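Local coordinates for Lmo2349 protein (Listeria monocytogenes, PDB 4GVO) that probably captures L-cystine or related amino acids as the extracellular solute-binding component of an ABC transporter, with histidine or S-oxy cysteine in its pocket here, at residues Thr17-Val22 and Val73-Glu78; Val22-Leu25 and Leu31-Tyr34; Glu37-Ile42 and Phe51-Met56; Asp43-Gly48 and Gln218-Asp223. One frame throughout, in Å; residues are numbered along the deposited sequence.

Interactions 1 to 4 run outward from the ligand pocket to the rim of one lobe. Interaction 1, about 5 Å from the chain's centre, is buried and mixes aromatic, aliphatic and water-mediated contacts beside the bound amino acid. Interaction 2 shares V22 with it and zips the neighbouring hairpin by backbone hydrogen bonds. That hairpin feeds into helix 34-44: interaction 3 packs its middle on strand 49-55 through hydrocarbon alone, whereas interaction 4, centred about 22 Å out and partly buried, joins the residue just past it to the end of helix 207-222 by a salt bridge and a hydrogen bond. T32 OG1 to E37 OE2 links interactions 2 and 3, D43 OD2 to F51 N interactions 3 and 4.

Interaction 1 of 4, residues Thr17-Val22 and Val73-Glu78; sequences TQFPNV and VAHQME. With HIS (histidine), chain E.
F19 and H75 meet at the wall of the amino-acid pocket in this family 3 solute-binding protein. CE1 of H75 comes to the edge of the F19 ring, 3.8 Å from F19 CD2, with the two ring planes inclined at 44°, neither a stack nor a T. Q76 CG reaches F19 CE2 from another direction and also rests on V22 CG1 at 3.6 Å. V22 uses both its branches: while CG1 takes Q76, CG2 lies over the centre of the F19 ring, 3.6 Å above its plane. With CG anti to the backbone N (chi1 -161°), F19 carries its ring inward to the bound histidine, F19 CE2 lying 3.2 Å from the ligand's CE1. The ligand's carboxylate O accepts a nearly straight bond from E78 N (2.8 Å, 174°), and its amino N lies 2.6 Å from Q76 O and 2.7 Å from E78 OE2; R83 and N128 add further bonds. In the second shell, the amide of Q76 is held at both ends, NE2 by D35 and OE1 by N95, which should restrain the CG touching F19 and V22. A water in the plane of the H75 ring links H75 NE2 (2.8 Å) and Q18 N.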
loop_
_atom_site.group_PDB
_atom_site.type_symbol
_atom_site.label_atom_id
_atom_site.label_comp_id
_atom_site.label_asym_id
_atom_site.label_seq_id
_atom_site.Cartn_x
_atom_site.Cartn_y
_atom_site.Cartn_z
ATOM N N THR A 17 1.673 5.228 -9.833
ATOM C CA THR A 17 0.498 5.545 -10.636
ATOM C C THR A 17 -0.408 4.346 -10.842
ATOM O O THR A 17 -1.412 4.460 -11.561
ATOM C CB THR A 17 0.888 6.084 -12.032
ATOM O OG1 THR A 17 1.573 5.058 -12.775
ATOM C CG2 THR A 17 1.770 7.349 -11.883
ATOM N N GLN A 18 -0.150 3.234 -10.141
ATOM C CA GLN A 18 -0.836 1.980 -10.430
ATOM C C GLN A 18 -1.581 1.438 -9.229
ATOM O O GLN A 18 -1.795 0.232 -9.122
ATOM C CB GLN A 18 0.154 0.937 -10.929
ATOM C CG GLN A 18 0.920 1.385 -12.164
ATOM C CD GLN A 18 0.035 1.542 -13.372
ATOM O OE1 GLN A 18 -0.656 0.598 -13.754
ATOM N NE2 GLN A 18 0.043 2.734 -13.985
ATOM N N PHE A 19 -2.022 2.330 -8.340
ATOM C CA PHE A 19 -2.888 1.941 -7.215
ATOM C C PHE A 19 -4.172 2.748 -7.304
ATOM O O PHE A 19 -4.250 3.915 -6.860
ATOM C CB PHE A 19 -2.188 2.109 -5.883
ATOM C CG PHE A 19 -2.798 1.333 -4.724
ATOM C CD1 PHE A 19 -4.123 0.962 -4.693
ATOM C CD2 PHE A 19 -2.010 1.043 -3.586
ATOM C CE1 PHE A 19 -4.639 0.273 -3.609
ATOM C CE2 PHE A 19 -2.553 0.389 -2.485
ATOM C CZ PHE A 19 -3.868 -0.018 -2.519
ATOM N N PRO A 20 -5.218 2.154 -7.901
ATOM C CA PRO A 20 -6.458 2.911 -8.069
ATOM C C PRO A 20 -6.970 3.503 -6.768
ATOM O O PRO A 20 -6.931 2.846 -5.723
ATOM C CB PRO A 20 -7.432 1.841 -8.654
ATOM C CG PRO A 20 -6.527 0.928 -9.445
ATOM C CD PRO A 20 -5.321 0.804 -8.525
ATOM N N ASN A 21 -7.411 4.755 -6.838
ATOM C CA ASN A 21 -7.881 5.506 -5.708
ATOM C C ASN A 21 -6.855 5.886 -4.655
ATOM O O ASN A 21 -7.215 6.521 -3.650
ATOM C CB ASN A 21 -9.151 4.934 -5.087
ATOM C CG ASN A 21 -10.418 5.469 -5.767
ATOM O OD1 ASN A 21 -10.403 5.814 -6.931
ATOM N ND2 ASN A 21 -11.516 5.442 -5.056
ATOM N N VAL A 22 -5.601 5.543 -4.894
ATOM C CA VAL A 22 -4.506 5.796 -3.931
ATOM C C VAL A 22 -3.421 6.668 -4.557
ATOM O O VAL A 22 -3.045 7.705 -4.021
ATOM C CB VAL A 22 -3.955 4.479 -3.391
ATOM C CG1 VAL A 22 -2.606 4.680 -2.708
ATOM C CG2 VAL A 22 -4.994 3.807 -2.486
ATOM N N VAL A 73 8.467 8.789 0.779
ATOM C CA VAL A 73 7.663 7.863 -0.058
ATOM C C VAL A 73 6.257 7.824 0.518
ATOM O O VAL A 73 6.089 7.682 1.753
ATOM C CB VAL A 73 8.301 6.466 -0.100
ATOM C CG1 VAL A 73 7.348 5.429 -0.698
ATOM C CG2 VAL A 73 9.605 6.516 -0.901
ATOM N N ALA A 74 5.278 7.940 -0.380
ATOM C CA ALA A 74 3.833 7.820 -0.067
ATOM C C ALA A 74 3.207 6.803 -0.990
ATOM O O ALA A 74 3.034 7.092 -2.166
ATOM C CB ALA A 74 3.149 9.175 -0.259
ATOM N N HIS A 75 2.974 5.588 -0.503
ATOM C CA HIS A 75 2.367 4.550 -1.288
ATOM C C HIS A 75 1.770 3.494 -0.390
ATOM O O HIS A 75 2.109 2.320 -0.496
ATOM C CB HIS A 75 3.407 3.923 -2.248
ATOM C CG HIS A 75 2.807 3.135 -3.398
ATOM N ND1 HIS A 75 2.073 1.990 -3.233
ATOM C CD2 HIS A 75 2.851 3.372 -4.772
ATOM C CE1 HIS A 75 1.666 1.554 -4.457
ATOM N NE2 HIS A 75 2.161 2.365 -5.387
ATOM N N GLN A 76 0.926 3.910 0.541
ATOM C CA GLN A 76 0.307 2.964 1.483
ATOM C C GLN A 76 1.361 2.090 2.167
ATOM O O GLN A 76 1.191 0.864 2.298
ATOM C CB GLN A 76 -0.758 2.145 0.793
ATOM C CG GLN A 76 -2.003 2.955 0.440
ATOM C CD GLN A 76 -2.802 3.330 1.667
ATOM O OE1 GLN A 76 -3.173 2.461 2.454
ATOM N NE2 GLN A 76 -3.037 4.625 1.847
ATOM N N MET A 77 2.469 2.700 2.603
ATOM C CA MET A 77 3.589 1.894 3.103
ATOM C C MET A 77 3.352 1.421 4.542
ATOM O O MET A 77 3.240 2.222 5.478
ATOM C CB MET A 77 4.918 2.676 3.047
ATOM C CG MET A 77 5.284 3.123 1.626
ATOM S SD MET A 77 5.456 1.795 0.434
ATOM C CE MET A 77 7.102 1.208 0.839
ATOM N N GLU A 78 3.329 0.093 4.682
ATOM C CA GLU A 78 3.199 -0.573 5.955
ATOM C C GLU A 78 4.460 -0.504 6.764
ATOM O O GLU A 78 5.556 -0.750 6.252
ATOM C CB GLU A 78 2.834 -2.033 5.692
ATOM C CG GLU A 78 1.425 -2.237 5.141
ATOM C CD GLU A 78 1.279 -3.633 4.507
ATOM O OE1 GLU A 78 1.350 -4.636 5.263
ATOM O OE2 GLU A 78 1.133 -3.742 3.276
HETATM N N HIS E . 1.077 -1.658 1.518
HETATM C CA HIS E . 2.198 -2.101 0.633
HETATM C C HIS E . 3.509 -2.171 1.342
HETATM O O HIS E . 3.604 -1.662 2.469
HETATM C CB HIS E . 2.317 -1.176 -0.565
HETATM C CG HIS E . 1.413 -1.577 -1.691
HETATM N ND1 HIS E . 0.080 -1.574 -1.552
HETATM C CD2 HIS E . 1.680 -2.079 -2.988
HETATM C CE1 HIS E . -0.478 -2.035 -2.700
HETATM N NE2 HIS E . 0.507 -2.310 -3.568
HETATM O OXT HIS E . 4.476 -2.750 0.796
HETATM O O HOH W 1 1.692 2.087 -8.117
#

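Interaction 2 of 4, residues Val22-Leu25 and Leu31-Tyr34; sequences VCFL and LTGY
The pairing of F24 with T32 is the hydrogen-bonded step of an antiparallel hairpin that sits next to the ligand pocket and leads into helix 34-44. T32 N gives a short bond to F24 O (2.8 Å), while F24 N returns a longer one to T32 O (3.1 Å). One residue further along, L25 and L31 form a non-hydrogen-bonded pair with their CA atoms 4.5 Å apart.

The F24 ring lies beside T32. Its CG lies between the backbone N and the carbonyl carbon (chi1 76°), and this turns one face of the ring to T32, whose CG2 makes a CH-pi contact 3.9 Å from the ring centroid. The two side chains run side by side on this face of the sheet; T32 OG1 is taken up by E37 of the following helix. On the face of L25 and L31, L25 CD2 lies against L31 CB at 4.1 Å.

Strand 23-25 is the middle one of a three-stranded antiparallel sheet with strands 18-19 and 31-32. Where it enters, V22 and C23 both stand opposite F19, a classic beta bulge. The pairing ends at G33, the N-cap of helix 34-44, which has a positive phi (108°). Without a side chain it fits closely against the hairpin: its CA lies 3.6 Å from F24 CE1, and a CA-H...O contact joins it to V22 O at 3.5 Å. Y34 opens the helix and sends its OH to Y94 O.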
loop_
_atom_site.group_PDB
_atom_site.type_symbol
_atom_site.label_atom_id
_atom_site.label_comp_id
_atom_site.label_asym_id
_atom_site.label_seq_id
_atom_site.Cartn_x
_atom_site.Cartn_y
_atom_site.Cartn_z
ATOM N N VAL A 22 -5.601 5.543 -4.894
ATOM C CA VAL A 22 -4.506 5.796 -3.931
ATOM C C VAL A 22 -3.421 6.668 -4.557
ATOM O O VAL A 22 -3.045 7.705 -4.021
ATOM C CB VAL A 22 -3.955 4.479 -3.391
ATOM C CG1 VAL A 22 -2.606 4.680 -2.708
ATOM C CG2 VAL A 22 -4.994 3.807 -2.486
ATOM N N CYS A 23 -2.937 6.239 -5.717
ATOM C CA CYS A 23 -1.955 7.004 -6.500
ATOM C C CYS A 23 -2.098 6.551 -7.945
ATOM O O CYS A 23 -1.755 5.452 -8.312
ATOM C CB CYS A 23 -0.512 6.919 -5.952
ATOM S SG CYS A 23 0.149 5.266 -5.684
ATOM N N PHE A 24 -2.675 7.429 -8.752
ATOM C CA PHE A 24 -3.048 7.098 -10.098
ATOM C C PHE A 24 -3.273 8.375 -10.894
ATOM O O PHE A 24 -3.377 9.437 -10.333
ATOM C CB PHE A 24 -4.279 6.217 -10.128
ATOM C CG PHE A 24 -5.567 6.952 -9.865
ATOM C CD1 PHE A 24 -5.930 7.304 -8.564
ATOM C CD2 PHE A 24 -6.415 7.322 -10.895
ATOM C CE1 PHE A 24 -7.100 7.974 -8.279
ATOM C CE2 PHE A 24 -7.595 7.990 -10.620
ATOM C CZ PHE A 24 -7.924 8.342 -9.310
ATOM N N LEU A 25 -3.303 8.245 -12.221
ATOM C CA LEU A 25 -3.555 9.353 -13.107
ATOM C C LEU A 25 -5.024 9.324 -13.537
ATOM O O LEU A 25 -5.522 8.294 -14.021
ATOM C CB LEU A 25 -2.633 9.253 -14.316
ATOM C CG LEU A 25 -1.127 9.414 -14.027
ATOM C CD1 LEU A 25 -0.300 8.824 -15.196
ATOM C CD2 LEU A 25 -0.802 10.868 -13.700
ATOM N N LEU A 31 -2.279 13.548 -11.524
ATOM C CA LEU A 31 -1.967 12.591 -10.474
ATOM C C LEU A 31 -2.897 12.852 -9.269
ATOM O O LEU A 31 -3.022 13.980 -8.799
ATOM C CB LEU A 31 -0.501 12.701 -10.077
ATOM C CG LEU A 31 0.036 11.720 -9.089
ATOM C CD1 LEU A 31 0.134 10.306 -9.668
ATOM C CD2 LEU A 31 1.382 12.156 -8.563
ATOM N N THR A 32 -3.547 11.794 -8.797
ATOM C CA THR A 32 -4.496 11.960 -7.703
ATOM C C THR A 32 -4.650 10.636 -6.941
ATOM O O THR A 32 -3.844 9.745 -7.114
ATOM C CB THR A 32 -5.835 12.535 -8.245
ATOM O OG1 THR A 32 -6.663 12.943 -7.164
ATOM C CG2 THR A 32 -6.585 11.527 -9.175
ATOM N N GLY A 33 -5.663 10.533 -6.069
ATOM C CA GLY A 33 -5.872 9.427 -5.168
ATOM C C GLY A 33 -5.561 9.812 -3.734
ATOM O O GLY A 33 -4.968 10.852 -3.478
ATOM N N TYR A 34 -5.946 8.941 -2.801
ATOM C CA TYR A 34 -5.835 9.219 -1.369
ATOM C C TYR A 34 -4.451 9.729 -0.952
ATOM O O TYR A 34 -4.335 10.726 -0.301
ATOM C CB TYR A 34 -6.137 7.912 -0.626
ATOM C CG TYR A 34 -6.238 8.020 0.877
ATOM C CD1 TYR A 34 -7.125 8.895 1.503
ATOM C CD2 TYR A 34 -5.450 7.236 1.683
ATOM C CE1 TYR A 34 -7.189 8.956 2.866
ATOM C CE2 TYR A 34 -5.549 7.276 3.081
ATOM C CZ TYR A 34 -6.407 8.144 3.667
ATOM O OH TYR A 34 -6.542 8.252 5.051
#

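Interaction 3 of 4, residues Glu37-Ile42 and Phe51-Met56; sequences ELVKEI and FKFKTM
V39 is the bump of this contact: from helix 34-44 it pushes CG1 toward the two phenylalanines that strand 49-55 turns to the helix. CG1, anti to the backbone N (chi1 169°), comes 3.7 Å from F53 CZ and 4.0 Å from F51 CD2, so that one methyl fills the hollow between side chains two residues apart on the strand. F53 approaches V39 from the opposite direction, and its outer ring atoms also meet V39 CB. K40 runs across F53 at about a right angle with its chain extended, laying CE 4.0 Å from F53 CE2. One turn on from V39, I42 crosses F51 obliquely and brings CG2 to 4.1 Å from F51 CZ.

Segments 37-42 and 51-55 run nearly antiparallel (156°), their axes approaching to 9.0 Å. Strand 49-55 pairs in parallel with strand 9-15, and helix 34-44 lies between them in the chain, which makes a beta-alpha-beta crossover with the small three-stranded sheet (18-19, 23-25, 31-32) inserted before the helix. I11 and V13 of strand 9-15 meet F51 as well. No hydrogen bond crosses between 37-42 and 51-56; the fit of hydrocarbon surfaces holds the two together, and the lysine contributes its aliphatic chain.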
loop_
_atom_site.group_PDB
_atom_site.type_symbol
_atom_site.label_atom_id
_atom_site.label_comp_id
_atom_site.label_asym_id
_atom_site.label_seq_id
_atom_site.Cartn_x
_atom_site.Cartn_y
_atom_site.Cartn_z
ATOM N N GLU A 37 -3.552 13.150 -2.654
ATOM C CA GLU A 37 -4.332 14.241 -2.109
ATOM C C GLU A 37 -3.977 14.535 -0.653
ATOM O O GLU A 37 -3.962 15.702 -0.235
ATOM C CB GLU A 37 -5.824 14.000 -2.310
ATOM C CG GLU A 37 -6.185 13.935 -3.799
ATOM C CD GLU A 37 -5.903 15.183 -4.621
ATOM O OE1 GLU A 37 -5.834 16.300 -4.055
ATOM O OE2 GLU A 37 -5.799 15.065 -5.865
ATOM N N LEU A 38 -3.641 13.500 0.124
ATOM C CA LEU A 38 -3.182 13.743 1.498
ATOM C C LEU A 38 -1.886 14.556 1.502
ATOM O O LEU A 38 -1.748 15.481 2.269
ATOM C CB LEU A 38 -3.020 12.437 2.287
ATOM C CG LEU A 38 -2.586 12.594 3.736
ATOM C CD1 LEU A 38 -3.557 13.451 4.531
ATOM C CD2 LEU A 38 -2.445 11.204 4.315
ATOM N N VAL A 39 -0.913 14.189 0.685
ATOM C CA VAL A 39 0.335 14.935 0.590
ATOM C C VAL A 39 0.057 16.393 0.196
ATOM O O VAL A 39 0.674 17.318 0.712
ATOM C CB VAL A 39 1.337 14.253 -0.366
ATOM C CG1 VAL A 39 2.501 15.188 -0.656
ATOM C CG2 VAL A 39 1.818 12.952 0.239
ATOM N N LYS A 40 -0.846 16.622 -0.744
ATOM C CA LYS A 40 -1.191 17.995 -1.140
ATOM C C LYS A 40 -1.806 18.796 0.014
ATOM O O LYS A 40 -1.555 19.974 0.172
ATOM C CB LYS A 40 -2.104 17.996 -2.374
ATOM C CG LYS A 40 -1.423 17.500 -3.649
ATOM C CD LYS A 40 -2.330 17.599 -4.870
ATOM C CE LYS A 40 -1.585 17.333 -6.168
ATOM N NZ LYS A 40 -2.428 17.768 -7.327
ATOM N N GLU A 41 -2.630 18.145 0.814
ATOM C CA GLU A 41 -3.205 18.754 2.004
ATOM C C GLU A 41 -2.137 19.075 3.045
ATOM O O GLU A 41 -2.150 20.136 3.659
ATOM C CB GLU A 41 -4.316 17.866 2.568
ATOM C CG GLU A 41 -5.093 18.494 3.696
ATOM C CD GLU A 41 -5.876 19.734 3.262
ATOM O OE1 GLU A 41 -6.281 19.826 2.081
ATOM O OE2 GLU A 41 -6.054 20.626 4.105
ATOM N N ILE A 42 -1.166 18.174 3.218
ATOM C CA ILE A 42 -0.051 18.420 4.092
ATOM C C ILE A 42 0.770 19.614 3.612
ATOM O O ILE A 42 1.117 20.506 4.398
ATOM C CB ILE A 42 0.831 17.144 4.200
ATOM C CG1 ILE A 42 0.115 16.123 5.058
ATOM C CG2 ILE A 42 2.183 17.459 4.765
ATOM C CD1 ILE A 42 0.676 14.722 4.947
ATOM N N PHE A 51 5.943 20.602 -1.762
ATOM C CA PHE A 51 6.016 19.173 -2.068
ATOM C C PHE A 51 5.774 18.992 -3.548
ATOM O O PHE A 51 4.810 19.523 -4.113
ATOM C CB PHE A 51 4.983 18.384 -1.264
ATOM C CG PHE A 51 5.289 18.280 0.208
ATOM C CD1 PHE A 51 5.158 19.365 1.064
ATOM C CD2 PHE A 51 5.688 17.063 0.785
ATOM C CE1 PHE A 51 5.442 19.267 2.416
ATOM C CE2 PHE A 51 5.950 16.986 2.150
ATOM C CZ PHE A 51 5.788 18.084 2.960
ATOM N N LYS A 52 6.630 18.216 -4.170
ATOM C CA LYS A 52 6.436 17.828 -5.534
ATOM C C LYS A 52 6.564 16.317 -5.657
ATOM O O LYS A 52 7.230 15.702 -4.857
ATOM C CB LYS A 52 7.445 18.485 -6.421
ATOM C CG LYS A 52 8.845 18.113 -6.158
ATOM C CD LYS A 52 9.797 18.877 -7.073
ATOM C CE LYS A 52 9.607 18.534 -8.547
ATOM N NZ LYS A 52 10.593 19.244 -9.394
ATOM N N PHE A 53 5.949 15.746 -6.683
ATOM C CA PHE A 53 5.955 14.316 -6.846
ATOM C C PHE A 53 6.966 13.864 -7.899
ATOM O O PHE A 53 7.240 14.553 -8.882
ATOM C CB PHE A 53 4.548 13.824 -7.223
ATOM C CG PHE A 53 3.525 14.075 -6.158
ATOM C CD1 PHE A 53 3.410 13.227 -5.060
ATOM C CD2 PHE A 53 2.712 15.200 -6.213
ATOM C CE1 PHE A 53 2.464 13.472 -4.097
ATOM C CE2 PHE A 53 1.791 15.459 -5.221
ATOM C CZ PHE A 53 1.666 14.584 -4.169
ATOM N N LYS A 54 7.454 12.644 -7.667
ATOM C CA LYS A 54 8.257 11.893 -8.617
ATOM C C LYS A 54 7.635 10.503 -8.700
ATOM O O LYS A 54 7.686 9.736 -7.740
ATOM C CB LYS A 54 9.719 11.806 -8.178
ATOM C CG LYS A 54 10.621 11.120 -9.192
ATOM C CD LYS A 54 12.032 10.866 -8.677
ATOM C CE LYS A 54 12.909 12.096 -8.629
ATOM N NZ LYS A 54 13.459 12.480 -9.968
ATOM N N THR A 55 6.999 10.206 -9.841
ATOM C CA THR A 55 6.320 8.939 -10.023
ATOM C C THR A 55 7.274 7.900 -10.576
ATOM O O THR A 55 8.182 8.207 -11.324
ATOM C CB THR A 55 5.082 9.081 -10.904
ATOM O OG1 THR A 55 5.465 9.590 -12.184
ATOM C CG2 THR A 55 4.069 9.999 -10.240
ATOM N N MET A 56 7.054 6.671 -10.142
ATOM C CA MET A 56 7.918 5.538 -10.502
ATOM C C MET A 56 7.159 4.256 -10.259
ATOM O O MET A 56 6.083 4.265 -9.649
ATOM C CB MET A 56 9.279 5.586 -9.779
ATOM C CG MET A 56 9.137 5.439 -8.299
ATOM S SD MET A 56 10.666 5.778 -7.460
ATOM C CE MET A 56 10.807 7.570 -7.684
#

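Interaction 4 of 4, residues Asp43-Gly48 and Gln218-Asp223; sequences DKRLPG and QSIIDD. With NA (sodium ion), chain D.
The C-terminal ends of helix 34-44 and helix 207-222 are joined by a salt bridge, with a sodium site on the first of them. R45, the first residue past its helix, reaches with an extended chain to D223, the first residue past the other helix. Both terminal nitrogens go to one oxygen: NH2 to D223 OD2 at 2.8 Å, on the syn lone pair, and NH1 to the same OD2 at 2.9 Å, from above the carboxylate plane. The planes of guanidinium and carboxylate are turned 67° apart. NH1 also gives a longer bond to S219 OG (3.2 Å), and I220 CG1 lies over one face of the guanidinium, 3.5 Å above its plane and toward its rim. Outside partners steady the pair: E41 takes R45 NE in a second salt bridge, T225 binds D223 OD1, and S219 OG is bonded to A216 O.

On the same helix end, the sodium ion is held by D43 twice, through OD1 at 2.2 Å and the backbone O at 2.3 Å, by L46 O, also at 2.3 Å, by Y49 O and by a water. The carbonyl of D43 in the last turn and those of L46 and Y49 beyond it gather at a helix C-terminus, whose negative dipole end probably favours a bound cation.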
loop_
_atom_site.group_PDB
_atom_site.type_symbol
_atom_site.label_atom_id
_atom_site.label_comp_id
_atom_site.label_asym_id
_atom_site.label_seq_id
_atom_site.Cartn_x
_atom_site.Cartn_y
_atom_site.Cartn_z
ATOM N N ASP A 43 1.042 19.670 2.326
ATOM C CA ASP A 43 1.800 20.782 1.742
ATOM C C ASP A 43 1.114 22.126 2.052
ATOM O O ASP A 43 1.776 23.086 2.444
ATOM C CB ASP A 43 1.922 20.541 0.222
ATOM C CG ASP A 43 2.819 21.522 -0.507
ATOM O OD1 ASP A 43 3.498 22.327 0.106
ATOM O OD2 ASP A 43 2.933 21.371 -1.739
ATOM N N LYS A 44 -0.213 22.160 1.930
ATOM C CA LYS A 44 -0.963 23.371 2.161
ATOM C C LYS A 44 -0.743 23.901 3.597
ATOM O O LYS A 44 -0.734 25.119 3.838
ATOM C CB LYS A 44 -2.423 23.062 1.808
ATOM C CG LYS A 44 -3.461 24.085 2.134
ATOM C CD LYS A 44 -4.845 23.471 1.959
ATOM C CE LYS A 44 -5.047 22.895 0.565
ATOM N NZ LYS A 44 -6.303 22.061 0.462
ATOM N N ARG A 45 -0.557 22.977 4.535
ATOM C CA ARG A 45 -0.399 23.276 5.914
ATOM C C ARG A 45 1.034 23.448 6.375
ATOM O O ARG A 45 1.291 23.676 7.576
ATOM C CB ARG A 45 -1.136 22.206 6.738
ATOM C CG ARG A 45 -2.605 22.158 6.350
ATOM C CD ARG A 45 -3.380 21.250 7.253
ATOM N NE ARG A 45 -4.740 21.042 6.726
ATOM C CZ ARG A 45 -5.811 20.916 7.481
ATOM N NH1 ARG A 45 -5.704 20.963 8.808
ATOM N NH2 ARG A 45 -6.969 20.680 6.928
ATOM N N LEU A 46 1.977 23.418 5.440
ATOM C CA LEU A 46 3.411 23.583 5.770
ATOM C C LEU A 46 3.978 24.657 4.854
ATOM O O LEU A 46 4.509 24.366 3.771
ATOM C CB LEU A 46 4.131 22.254 5.549
ATOM C CG LEU A 46 3.854 21.179 6.635
ATOM C CD1 LEU A 46 4.571 19.875 6.231
ATOM C CD2 LEU A 46 4.262 21.600 8.062
ATOM N N PRO A 47 3.836 25.913 5.254
ATOM C CA PRO A 47 4.301 26.982 4.377
ATOM C C PRO A 47 5.808 27.053 4.143
ATOM O O PRO A 47 6.238 27.615 3.136
ATOM C CB PRO A 47 3.775 28.245 5.063
ATOM C CG PRO A 47 3.543 27.884 6.477
ATOM C CD PRO A 47 3.184 26.417 6.474
ATOM N N GLY A 48 6.587 26.392 4.996
ATOM C CA GLY A 48 8.035 26.360 4.794
ATOM C C GLY A 48 8.512 25.296 3.826
ATOM O O GLY A 48 9.707 25.152 3.587
ATOM N N GLN A 218 -1.623 15.598 11.975
ATOM C CA GLN A 218 -2.466 15.660 13.161
ATOM C C GLN A 218 -3.542 16.731 13.005
ATOM O O GLN A 218 -4.664 16.539 13.417
ATOM C CB GLN A 218 -1.626 15.959 14.403
ATOM C CG GLN A 218 -2.420 15.783 15.686
ATOM C CD GLN A 218 -2.857 14.328 15.848
ATOM O OE1 GLN A 218 -2.018 13.424 15.860
ATOM N NE2 GLN A 218 -4.154 14.093 15.962
ATOM N N SER A 219 -3.196 17.872 12.411
ATOM C CA SER A 219 -4.221 18.908 12.194
ATOM C C SER A 219 -5.285 18.475 11.187
ATOM O O SER A 219 -6.449 18.844 11.309
ATOM C CB SER A 219 -3.590 20.245 11.791
ATOM O OG SER A 219 -3.067 20.239 10.492
ATOM N N ILE A 220 -4.901 17.675 10.203
ATOM C CA ILE A 220 -5.818 17.081 9.242
ATOM C C ILE A 220 -6.765 16.081 9.901
ATOM O O ILE A 220 -7.941 16.001 9.551
ATOM C CB ILE A 220 -4.997 16.476 8.088
ATOM C CG1 ILE A 220 -4.344 17.609 7.271
ATOM C CG2 ILE A 220 -5.809 15.556 7.174
ATOM C CD1 ILE A 220 -3.185 17.152 6.389
ATOM N N ILE A 221 -6.240 15.297 10.824
ATOM C CA ILE A 221 -7.100 14.455 11.651
ATOM C C ILE A 221 -8.058 15.316 12.478
ATOM O O ILE A 221 -9.284 15.071 12.500
ATOM C CB ILE A 221 -6.237 13.531 12.533
ATOM C CG1 ILE A 221 -5.620 12.433 11.657
ATOM C CG2 ILE A 221 -7.089 12.975 13.698
ATOM C CD1 ILE A 221 -4.482 11.690 12.346
ATOM N N ASP A 222 -7.513 16.308 13.136
ATOM C CA ASP A 222 -8.234 17.016 14.204
ATOM C C ASP A 222 -9.416 17.837 13.666
ATOM O O ASP A 222 -10.430 18.007 14.362
ATOM C CB ASP A 222 -7.314 17.921 15.010
ATOM C CG ASP A 222 -6.341 17.156 15.910
ATOM O OD1 ASP A 222 -6.460 15.938 16.031
ATOM O OD2 ASP A 222 -5.429 17.768 16.489
ATOM N N ASP A 223 -9.290 18.330 12.432
ATOM C CA ASP A 223 -10.366 19.091 11.822
ATOM C C ASP A 223 -11.360 18.294 10.960
ATOM O O ASP A 223 -12.261 18.888 10.361
ATOM C CB ASP A 223 -9.824 20.337 11.115
ATOM C CG ASP A 223 -9.178 20.052 9.776
ATOM O OD1 ASP A 223 -9.254 18.900 9.303
ATOM O OD2 ASP A 223 -8.615 21.013 9.203
HETATM NA NA NA D . 3.785 23.915 1.627
HETATM O O HOH W 2 2.900 25.848 0.781
#